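Local coordinates for protein transcription regulator, Crp family (Thermus thermophilus, PDB 4EV0) that activates transcription from six promoters in a cAMP-dependent manner, binding DNA as a homodimer through a winged helix-turn-helix motif, at residues Ser48-Leu53 against Ala91-Glu96. Numbering follows the deposited sequence.
Sequences SGKVRL and AVEDTE. With CMP (adenosine-3',5'-cyclic-monophosphate), chain G.
Lys-50 and Glu-93 meet where two antiparallel ladders break register in the beta-roll of the cyclic nucleotide-binding domain. The lysine chain bends at chi3 (-77°), bringing NZ 3.2 Å from Glu-93 OE2 in a salt bridge on the anti side of the carboxylate, 31° out of its plane. The aliphatic part of the lysine is packed as well: its CD lies 3.6 Å from Val-92 CG2 and its CB 3.7 Å from Glu-93 CD, while Glu-93 OE1 reaches over the CA of Gly-49. Cutting Glu-93 back to an alanine would probably leave the ammonium of Lys-50 without this mate and uncover one flank of Lys-50 CB. The other methyl of Val-92, CG1, rests against Arg-52 CB; the arginine's guanidinium turns elsewhere, to Glu-62 and Thr-64.

Backbone pairing fixes both ends. Val-92 N donates to Lys-50 O at 2.9 Å, next to the non-hydrogen-bonded pair Val-51 and Ala-91, whose side chains both touch Ile-33. Beyond the break, Ser-48 and Glu-96 form a hydrogen-bonded pair, with a weak link from Ser-48 OG to Glu-96 OE2. On the strand 51-57 side, Leu-53 sends CD1 to within 3.8 Å of the cAMP ribose atom O4'.

Thr-95 bridges the gap between the ladders: with OG1 anti to the carbonyl carbon (chi1 -62°), that hydroxyl accepts from Lys-50 N at 3.2 Å and donates to Glu-93 O at 2.8 Å, from above that carbonyl's plane.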
loop_
_atom_site.group_PDB
_atom_site.type_symbol
_atom_site.label_atom_id
_atom_site.label_comp_id
_atom_site.label_asym_id
_atom_site.label_seq_id
_atom_site.Cartn_x
_atom_site.Cartn_y
_atom_site.Cartn_z
ATOM N N SER B 48 14.213 -5.963 24.258
ATOM C CA SER B 48 13.680 -7.271 24.615
ATOM C C SER B 48 12.160 -7.187 24.726
ATOM O O SER B 48 11.621 -6.125 25.033
ATOM C CB SER B 48 14.256 -7.732 25.947
ATOM O OG SER B 48 13.667 -7.004 27.007
ATOM N N GLY B 49 11.475 -8.304 24.486
ATOM C CA GLY B 49 10.027 -8.340 24.578
ATOM C C GLY B 49 9.374 -8.323 23.209
ATOM O O GLY B 49 9.995 -8.688 22.205
ATOM N N LYS B 50 8.120 -7.885 23.165
ATOM C CA LYS B 50 7.351 -7.881 21.930
ATOM C C LYS B 50 6.352 -6.727 21.925
ATOM O O LYS B 50 5.639 -6.489 22.911
ATOM C CB LYS B 50 6.627 -9.225 21.760
ATOM C CG LYS B 50 5.968 -9.432 20.404
ATOM C CD LYS B 50 5.344 -10.847 20.276
ATOM C CE LYS B 50 6.404 -11.919 20.010
ATOM N NZ LYS B 50 6.017 -13.258 20.545
ATOM N N VAL B 51 6.294 -6.015 20.805
ATOM C CA VAL B 51 5.407 -4.868 20.690
ATOM C C VAL B 51 4.402 -5.059 19.559
ATOM O O VAL B 51 4.764 -5.525 18.495
ATOM C CB VAL B 51 6.220 -3.584 20.468
ATOM C CG1 VAL B 51 5.318 -2.416 20.081
ATOM C CG2 VAL B 51 7.029 -3.259 21.719
ATOM N N ARG B 52 3.139 -4.715 19.787
ATOM C CA ARG B 52 2.177 -4.711 18.695
ATOM C C ARG B 52 1.746 -3.296 18.312
ATOM O O ARG B 52 1.389 -2.485 19.175
ATOM C CB ARG B 52 0.942 -5.555 19.015
ATOM C CG ARG B 52 -0.076 -5.547 17.889
ATOM C CD ARG B 52 -1.206 -6.529 18.141
ATOM N NE ARG B 52 -2.091 -6.042 19.190
ATOM C CZ ARG B 52 -3.290 -5.515 18.975
ATOM N NH1 ARG B 52 -3.762 -5.413 17.734
ATOM N NH2 ARG B 52 -4.017 -5.097 20.013
ATOM N N LEU B 53 1.786 -3.022 17.011
ATOM C CA LEU B 53 1.277 -1.783 16.435
ATOM C C LEU B 53 -0.072 -2.012 15.754
ATOM O O LEU B 53 -0.277 -3.029 15.089
ATOM C CB LEU B 53 2.247 -1.264 15.381
ATOM C CG LEU B 53 3.697 -1.080 15.814
ATOM C CD1 LEU B 53 4.581 -0.838 14.600
ATOM C CD2 LEU B 53 3.815 0.070 16.808
ATOM N N ALA B 91 2.689 -3.125 24.524
ATOM C CA ALA B 91 3.601 -4.205 24.856
ATOM C C ALA B 91 2.776 -5.470 25.018
ATOM O O ALA B 91 1.794 -5.467 25.759
ATOM C CB ALA B 91 4.346 -3.884 26.145
ATOM N N VAL B 92 3.143 -6.539 24.313
ATOM C CA VAL B 92 2.455 -7.814 24.507
ATOM C C VAL B 92 3.277 -8.779 25.376
ATOM O O VAL B 92 2.781 -9.815 25.814
ATOM C CB VAL B 92 1.993 -8.469 23.170
ATOM C CG1 VAL B 92 1.720 -7.408 22.119
ATOM C CG2 VAL B 92 3.001 -9.490 22.669
ATOM N N GLU B 93 4.533 -8.420 25.622
ATOM C CA GLU B 93 5.369 -9.087 26.616
ATOM C C GLU B 93 5.955 -8.008 27.525
ATOM O O GLU B 93 5.811 -6.824 27.234
ATOM C CB GLU B 93 6.502 -9.865 25.951
ATOM C CG GLU B 93 6.063 -11.064 25.149
ATOM C CD GLU B 93 7.216 -11.701 24.392
ATOM O OE1 GLU B 93 8.383 -11.326 24.656
ATOM O OE2 GLU B 93 6.950 -12.570 23.528
ATOM N N ASP B 94 6.592 -8.411 28.625
ATOM C CA ASP B 94 7.411 -7.485 29.392
ATOM C C ASP B 94 8.482 -7.011 28.421
ATOM O O ASP B 94 9.202 -7.825 27.833
ATOM C CB ASP B 94 8.060 -8.167 30.601
ATOM C CG ASP B 94 7.118 -8.285 31.806
ATOM O OD1 ASP B 94 5.891 -8.076 31.667
ATOM O OD2 ASP B 94 7.623 -8.612 32.904
ATOM N N THR B 95 8.578 -5.697 28.240
ATOM C CA THR B 95 9.369 -5.144 27.146
ATOM C C THR B 95 10.375 -4.069 27.581
ATOM O O THR B 95 10.063 -3.171 28.383
ATOM C CB THR B 95 8.444 -4.594 26.022
ATOM O OG1 THR B 95 7.653 -5.658 25.480
ATOM C CG2 THR B 95 9.252 -3.966 24.903
ATOM N N GLU B 96 11.595 -4.188 27.067
ATOM C CA GLU B 96 12.591 -3.141 27.223
ATOM C C GLU B 96 12.751 -2.386 25.917
ATOM O O GLU B 96 13.018 -2.971 24.867
ATOM C CB GLU B 96 13.928 -3.712 27.674
ATOM C CG GLU B 96 13.957 -4.098 29.139
ATOM C CD GLU B 96 15.333 -4.530 29.588
ATOM O OE1 GLU B 96 15.880 -3.900 30.522
ATOM O OE2 GLU B 96 15.866 -5.499 29.003
HETATM P P CMP G . 4.760 6.898 14.638
HETATM O O1P CMP G . 5.640 7.826 15.424
HETATM O O2P CMP G . 3.864 7.476 13.566
HETATM O "O5'" CMP G . 3.887 5.980 15.639
HETATM C "C5'" CMP G . 3.376 4.715 15.223
HETATM C "C4'" CMP G . 4.436 3.996 14.462
HETATM O "O4'" CMP G . 3.935 2.828 13.785
HETATM C "C3'" CMP G . 5.026 4.786 13.335
HETATM O "O3'" CMP G . 5.759 5.903 13.798
HETATM C "C2'" CMP G . 5.816 3.712 12.611
HETATM O "O2'" CMP G . 6.979 3.359 13.338
HETATM C "C1'" CMP G . 4.820 2.542 12.710
HETATM N N9 CMP G . 4.042 2.394 11.477
HETATM C C8 CMP G . 3.193 3.288 10.937
HETATM N N7 CMP G . 2.693 2.795 9.769
HETATM C C5 CMP G . 3.228 1.573 9.566
HETATM C C6 CMP G . 3.116 0.500 8.543
HETATM N N6 CMP G . 2.301 0.661 7.464
HETATM N N1 CMP G . 3.860 -0.625 8.728
HETATM C C2 CMP G . 4.670 -0.784 9.787
HETATM N N3 CMP G . 4.808 0.146 10.761
HETATM C C4 CMP G . 4.126 1.316 10.698
#